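Local coordinates for protein B-agarase (Agarivorans gilvus, PDB 5Z6P) that probably hydrolyses beta-galactosidic linkages of agarose, as a glycoside hydrolase of family 50 that carries an agarase CBM-like domain, at residues E49-S54 and V79-Q84; I113-H118 and S186-S191. All coordinates share one frame; numbering follows the deposited sequence.

Contact 1 of 2, residues E49-S54 and V79-Q84; sequences EEFSFS and VFIEPQ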
loop_
_atom_site.group_PDB
_atom_site.type_symbol
_atom_site.label_atom_id
_atom_site.label_comp_id
_atom_site.label_asym_id
_atom_site.label_seq_id
_atom_site.Cartn_x
_atom_site.Cartn_y
_atom_site.Cartn_z
ATOM N N GLU A 49 -18.595 -7.958 -31.602
ATOM C CA GLU A 49 -17.815 -9.161 -31.366
ATOM C C GLU A 49 -16.627 -8.924 -30.411
ATOM O O GLU A 49 -16.130 -9.865 -29.783
ATOM C CB GLU A 49 -17.333 -9.731 -32.706
ATOM C CG GLU A 49 -17.430 -11.265 -32.827
ATOM C CD GLU A 49 -18.873 -11.803 -32.919
ATOM O OE1 GLU A 49 -19.507 -11.689 -33.981
ATOM O OE2 GLU A 49 -19.376 -12.340 -31.924
ATOM N N GLU A 50 -16.202 -7.670 -30.265
ATOM C CA GLU A 50 -15.038 -7.365 -29.439
ATOM C C GLU A 50 -15.252 -7.651 -27.957
ATOM O O GLU A 50 -14.289 -7.761 -27.214
ATOM C CB GLU A 50 -14.616 -5.898 -29.605
ATOM C CG GLU A 50 -13.987 -5.544 -30.943
ATOM C CD GLU A 50 -14.998 -5.016 -31.941
ATOM O OE1 GLU A 50 -16.216 -5.216 -31.733
ATOM O OE2 GLU A 50 -14.571 -4.402 -32.937
ATOM N N PHE A 51 -16.498 -7.773 -27.521
ATOM C CA PHE A 51 -16.787 -7.872 -26.087
ATOM C C PHE A 51 -16.912 -9.285 -25.531
ATOM O O PHE A 51 -17.664 -10.088 -26.048
ATOM C CB PHE A 51 -18.077 -7.127 -25.765
ATOM C CG PHE A 51 -17.929 -5.636 -25.739
ATOM C CD1 PHE A 51 -18.014 -4.900 -26.901
ATOM C CD2 PHE A 51 -17.726 -4.973 -24.545
ATOM C CE1 PHE A 51 -17.879 -3.544 -26.869
ATOM C CE2 PHE A 51 -17.594 -3.614 -24.519
ATOM C CZ PHE A 51 -17.672 -2.898 -25.676
ATOM N N SER A 52 -16.185 -9.567 -24.458
ATOM C CA SER A 52 -16.403 -10.774 -23.674
ATOM C C SER A 52 -16.330 -10.456 -22.186
ATOM O O SER A 52 -15.910 -9.368 -21.795
ATOM C CB SER A 52 -15.397 -11.870 -24.038
ATOM O OG SER A 52 -14.072 -11.386 -24.049
ATOM N N PHE A 53 -16.732 -11.418 -21.365
ATOM C CA PHE A 53 -16.952 -11.179 -19.947
ATOM C C PHE A 53 -16.492 -12.351 -19.107
ATOM O O PHE A 53 -16.463 -13.479 -19.575
ATOM C CB PHE A 53 -18.436 -10.898 -19.680
ATOM C CG PHE A 53 -18.980 -9.730 -20.470
ATOM C CD1 PHE A 53 -19.461 -9.903 -21.756
ATOM C CD2 PHE A 53 -18.981 -8.461 -19.930
ATOM C CE1 PHE A 53 -19.935 -8.829 -22.474
ATOM C CE2 PHE A 53 -19.466 -7.387 -20.643
ATOM C CZ PHE A 53 -19.935 -7.568 -21.917
ATOM N N SER A 54 -16.114 -12.058 -17.873
ATOM C CA SER A 54 -15.801 -13.071 -16.884
ATOM C C SER A 54 -16.318 -12.645 -15.512
ATOM O O SER A 54 -15.863 -11.639 -14.950
ATOM C CB SER A 54 -14.301 -13.323 -16.825
ATOM O OG SER A 54 -13.967 -14.000 -15.633
ATOM N N VAL A 79 -14.683 -7.023 -17.840
ATOM C CA VAL A 79 -15.148 -6.822 -19.193
ATOM C C VAL A 79 -13.903 -6.785 -20.097
ATOM O O VAL A 79 -12.975 -6.032 -19.813
ATOM C CB VAL A 79 -15.922 -5.513 -19.338
ATOM C CG1 VAL A 79 -16.359 -5.326 -20.784
ATOM C CG2 VAL A 79 -17.091 -5.452 -18.344
ATOM N N PHE A 80 -13.889 -7.601 -21.154
ATOM C CA PHE A 80 -12.789 -7.659 -22.111
ATOM C C PHE A 80 -13.229 -7.122 -23.461
ATOM O O PHE A 80 -14.280 -7.500 -23.984
ATOM C CB PHE A 80 -12.262 -9.092 -22.303
ATOM C CG PHE A 80 -11.604 -9.676 -21.093
ATOM C CD1 PHE A 80 -10.388 -9.201 -20.648
ATOM C CD2 PHE A 80 -12.184 -10.739 -20.424
ATOM C CE1 PHE A 80 -9.783 -9.746 -19.540
ATOM C CE2 PHE A 80 -11.578 -11.291 -19.318
ATOM C CZ PHE A 80 -10.381 -10.799 -18.874
ATOM N N ILE A 81 -12.407 -6.252 -24.027
ATOM C CA ILE A 81 -12.668 -5.644 -25.323
ATOM C C ILE A 81 -11.477 -5.920 -26.218
ATOM O O ILE A 81 -10.422 -5.334 -26.030
ATOM C CB ILE A 81 -12.892 -4.120 -25.195
ATOM C CG1 ILE A 81 -13.893 -3.822 -24.072
ATOM C CG2 ILE A 81 -13.318 -3.505 -26.526
ATOM C CD1 ILE A 81 -14.130 -2.348 -23.834
ATOM N N GLU A 82 -11.634 -6.828 -27.172
ATOM C CA GLU A 82 -10.528 -7.240 -28.029
ATOM C C GLU A 82 -10.889 -7.124 -29.486
ATOM O O GLU A 82 -11.779 -7.822 -29.945
ATOM C CB GLU A 82 -10.122 -8.688 -27.750
ATOM C CG GLU A 82 -9.521 -8.940 -26.399
ATOM C CD GLU A 82 -9.031 -10.368 -26.253
ATOM O OE1 GLU A 82 -8.083 -10.751 -26.971
ATOM O OE2 GLU A 82 -9.600 -11.105 -25.416
ATOM N N PRO A 83 -10.187 -6.265 -30.228
ATOM C CA PRO A 83 -10.386 -6.236 -31.676
ATOM C C PRO A 83 -9.815 -7.500 -32.313
ATOM O O PRO A 83 -8.912 -8.101 -31.747
ATOM C CB PRO A 83 -9.608 -4.995 -32.111
ATOM C CG PRO A 83 -8.530 -4.879 -31.118
ATOM C CD PRO A 83 -9.106 -5.361 -29.807
ATOM N N GLN A 84 -10.351 -7.901 -33.458
ATOM C CA GLN A 84 -9.855 -9.072 -34.168
ATOM C C GLN A 84 -8.443 -8.809 -34.666
ATOM O O GLN A 84 -7.565 -9.663 -34.560
ATOM C CB GLN A 84 -10.778 -9.422 -35.335
ATOM C CG GLN A 84 -12.183 -9.826 -34.913
ATOM C CD GLN A 84 -13.039 -10.225 -36.093
ATOM O OE1 GLN A 84 -12.546 -10.349 -37.217
ATOM N NE2 GLN A 84 -14.333 -10.429 -35.850
#
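Ser52 and Phe80 form the hydrogen-bonded pair of a short antiparallel beta ladder. It joins strand 51-54 to strand 76-81 in the agarase CBM-like domain. Ser52 N gives a bond to Phe80 O at 2.9 Å, and Phe80 N returns one to Ser52 O at 2.8 Å. The flanking non-hydrogen-bonded pairs, Phe51 with Ile81 and Phe53 with Val79, put their side chains on the tightly packed face. There the Phe51 ring lies alongside Ile81, with Phe51 CE2 3.7 Å from Ile81 CG1. Ile81 CG2 sits over a face of this ring, and Val79 CG1 comes in at its edge. The same Val79 methyl touches Phe53 CE2 at 3.7 Å, bridging the two aromatics. Phe40 meets Phe51 edge-to-face, and Leu65 of strand 64-69 touches both Phe51 and Phe53.

The other face is looser. Ser52 OG rests 3.4 Å from Phe80 CB, while Lys187 and Glu189 of strand 185-193 touch the Phe80 side chain. Beyond the strands the contact thins out. Exposed Glu49 and Gln84 come no closer than 4.4 Å, from Glu49 CB to Gln84 NE2. The backbone still holds here, with Glu82 N bonded to Glu50 O at 2.8 Å. Glu50 CG, anti to its carbonyl carbon (chi1 -71°), lies 3.7 Å from Pro83 CA.

Contact 2 of 2, residues I113-H118 and S186-S191; sequences INIFDH and SKIELS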
loop_
_atom_site.group_PDB
_atom_site.type_symbol
_atom_site.label_atom_id
_atom_site.label_comp_id
_atom_site.label_asym_id
_atom_site.label_seq_id
_atom_site.Cartn_x
_atom_site.Cartn_y
_atom_site.Cartn_z
ATOM N N ILE A 113 -8.975 0.196 -15.649
ATOM C CA ILE A 113 -8.918 0.076 -17.097
ATOM C C ILE A 113 -7.500 -0.295 -17.449
ATOM O O ILE A 113 -6.583 0.522 -17.316
ATOM C CB ILE A 113 -9.306 1.383 -17.837
ATOM C CG1 ILE A 113 -10.708 1.858 -17.440
ATOM C CG2 ILE A 113 -9.207 1.197 -19.338
ATOM C CD1 ILE A 113 -10.720 3.055 -16.491
ATOM N N ASN A 114 -7.322 -1.537 -17.878
ATOM C CA ASN A 114 -6.015 -2.038 -18.243
ATOM C C ASN A 114 -5.950 -2.171 -19.748
ATOM O O ASN A 114 -6.735 -2.889 -20.353
ATOM C CB ASN A 114 -5.735 -3.374 -17.553
ATOM C CG ASN A 114 -5.906 -3.294 -16.053
ATOM O OD1 ASN A 114 -5.577 -2.291 -15.434
ATOM N ND2 ASN A 114 -6.431 -4.347 -15.462
ATOM N N ILE A 115 -5.018 -1.456 -20.353
ATOM C CA ILE A 115 -4.864 -1.468 -21.796
ATOM C C ILE A 115 -3.544 -2.139 -22.180
ATOM O O ILE A 115 -2.476 -1.738 -21.720
ATOM C CB ILE A 115 -4.942 -0.051 -22.338
ATOM C CG1 ILE A 115 -6.216 0.607 -21.796
ATOM C CG2 ILE A 115 -4.906 -0.059 -23.840
ATOM C CD1 ILE A 115 -6.365 2.045 -22.115
ATOM N N PHE A 116 -3.635 -3.182 -23.003
ATOM C CA PHE A 116 -2.493 -4.028 -23.341
ATOM C C PHE A 116 -2.069 -3.833 -24.786
ATOM O O PHE A 116 -2.915 -3.731 -25.665
ATOM C CB PHE A 116 -2.834 -5.509 -23.117
ATOM C CG PHE A 116 -3.235 -5.847 -21.710
ATOM C CD1 PHE A 116 -4.535 -5.651 -21.280
ATOM C CD2 PHE A 116 -2.317 -6.378 -20.826
ATOM C CE1 PHE A 116 -4.913 -5.963 -19.990
ATOM C CE2 PHE A 116 -2.690 -6.695 -19.528
ATOM C CZ PHE A 116 -3.991 -6.488 -19.115
ATOM N N ASP A 117 -0.767 -3.792 -25.052
ATOM C CA ASP A 117 -0.328 -3.756 -26.442
ATOM C C ASP A 117 0.152 -5.136 -26.894
ATOM O O ASP A 117 0.247 -6.054 -26.090
ATOM C CB ASP A 117 0.752 -2.675 -26.665
ATOM C CG ASP A 117 2.109 -3.009 -26.039
ATOM O OD1 ASP A 117 2.334 -4.134 -25.545
ATOM O OD2 ASP A 117 2.973 -2.107 -26.057
ATOM N N HIS A 118 0.443 -5.268 -28.182
ATOM C CA HIS A 118 0.887 -6.533 -28.758
ATOM C C HIS A 118 2.138 -7.093 -28.096
ATOM O O HIS A 118 2.341 -8.298 -28.077
ATOM C CB HIS A 118 1.147 -6.370 -30.257
ATOM C CG HIS A 118 1.448 -7.659 -30.957
ATOM N ND1 HIS A 118 2.696 -8.245 -30.935
ATOM C CD2 HIS A 118 0.661 -8.481 -31.691
ATOM C CE1 HIS A 118 2.665 -9.370 -31.626
ATOM N NE2 HIS A 118 1.442 -9.537 -32.095
ATOM N N SER A 186 -3.908 -4.491 -28.392
ATOM C CA SER A 186 -4.556 -5.784 -28.585
ATOM C C SER A 186 -5.741 -6.085 -27.654
ATOM O O SER A 186 -6.544 -6.960 -27.950
ATOM C CB SER A 186 -3.521 -6.902 -28.439
ATOM O OG SER A 186 -2.961 -6.913 -27.143
ATOM N N LYS A 187 -5.857 -5.375 -26.542
ATOM C CA LYS A 187 -6.912 -5.672 -25.583
ATOM C C LYS A 187 -7.125 -4.545 -24.579
ATOM O O LYS A 187 -6.174 -3.910 -24.144
ATOM C CB LYS A 187 -6.591 -6.961 -24.825
ATOM C CG LYS A 187 -7.628 -7.344 -23.783
ATOM C CD LYS A 187 -7.070 -8.300 -22.734
ATOM C CE LYS A 187 -6.946 -9.714 -23.259
ATOM N NZ LYS A 187 -6.492 -10.638 -22.176
ATOM N N ILE A 188 -8.379 -4.307 -24.212
ATOM C CA ILE A 188 -8.689 -3.461 -23.079
ATOM C C ILE A 188 -9.475 -4.267 -22.050
ATOM O O ILE A 188 -10.404 -4.985 -22.401
ATOM C CB ILE A 188 -9.479 -2.221 -23.506
ATOM C CG1 ILE A 188 -8.606 -1.344 -24.408
ATOM C CG2 ILE A 188 -9.931 -1.444 -22.290
ATOM C CD1 ILE A 188 -9.338 -0.223 -25.091
ATOM N N GLU A 189 -9.085 -4.169 -20.784
ATOM C CA GLU A 189 -9.810 -4.848 -19.721
ATOM C C GLU A 189 -10.386 -3.884 -18.699
ATOM O O GLU A 189 -9.663 -3.091 -18.086
ATOM C CB GLU A 189 -8.913 -5.854 -19.010
ATOM C CG GLU A 189 -9.578 -6.489 -17.795
ATOM C CD GLU A 189 -8.604 -7.232 -16.919
ATOM O OE1 GLU A 189 -7.392 -6.981 -17.052
ATOM O OE2 GLU A 189 -9.046 -8.068 -16.109
ATOM N N LEU A 190 -11.702 -3.952 -18.538
ATOM C CA LEU A 190 -12.412 -3.243 -17.478
ATOM C C LEU A 190 -12.568 -4.185 -16.277
ATOM O O LEU A 190 -13.358 -5.112 -16.316
ATOM C CB LEU A 190 -13.779 -2.752 -17.956
ATOM C CG LEU A 190 -13.927 -2.172 -19.372
ATOM C CD1 LEU A 190 -15.326 -1.642 -19.606
ATOM C CD2 LEU A 190 -12.907 -1.095 -19.697
ATOM N N SER A 191 -11.810 -3.932 -15.220
ATOM C CA SER A 191 -11.684 -4.859 -14.105
ATOM C C SER A 191 -12.290 -4.281 -12.836
ATOM O O SER A 191 -12.057 -3.121 -12.475
ATOM C CB SER A 191 -10.198 -5.212 -13.873
ATOM O OG SER A 191 -9.971 -5.753 -12.580
HETATM O O HOH W 1 -6.795 -4.968 -12.610
#
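Asn114 and Glu189 face each other as a hydrogen-bonded pair of the antiparallel ladder between strands 109-117 and 185-193 of the agarase CBM-like domain. The backbone bonds come first. Asn114 N binds Glu189 O at 2.8 Å, and Glu189 N binds Asn114 O at 2.7 Å. Farther along, Phe116 N bonds to Lys187 O. Two residues, Ser186 and Lys187, stand across from the single Phe116, a classic beta bulge. Phe116 O takes Ser186 N at 3.0 Å and, weakly, Lys187 N at 3.5 Å.

Side-chain polar contacts repeat the Asn114-Glu189 pairing. Asn114 ND2 donates almost straight to Glu189 OE1 at 3.2 Å. The acceptor lies in the amide plane, but ND2 comes from above the carboxylate plane, 65° out of it; the two planes are 75° apart. ND2 also donates to a water at 2.9 Å. The other ends are held too: Asn114 OD1 by Ser124 OG and Glu189 OE2 by Ser78 OG. With both ends of each group engaged, the rotation of the amide and of the carboxylate is probably fixed.

Lys187 O and Glu189 OE1 approach the rim of the Phe116 ring, close to its plane. With CG anti to the backbone N (chi1 179°), the Lys187 chain runs alongside the ring and brings CD to 3.9 Å from Phe116 CD1. Its NZ stands above the ring, too far for more than a weak cation-pi attraction.

On the sheet face away from Asn114 and Phe116 the contacts are apolar. Ile188 touches two isoleucines side by side, with its CG2 4.0 Å from Ile113 CG2 and its CG1 against Ile115 CG2.

In the fold, strand 122-129 pairs with strand 109-117 and strand 76-81 with strand 185-193. Phe99 and Phe97 of strand 95-103 pack on Ile113 and Ile188.

How the contacts relate
Contacts 1 and 2 are successive ladders of neighbouring antiparallel strands. They are joined where strand 76-81 pairs with strand 185-193. Val79 O to Leu190 N and Ile81 N to Ile188 O are probable hydrogen bonds between them. The order across is thus 51-54, 76-81, 185-193 and 109-117. Their centres lie about 10 Å apart. Contact 1 is a surface contact, with just Val79 and Ile81 buried. Contact 2 is partly buried, with six of its twelve touching residues buried. Contact 1 packs aromatic rings on aliphatic branches. Contact 2 packs aliphatic chains on one face and carries an amide-carboxylate bond on the other.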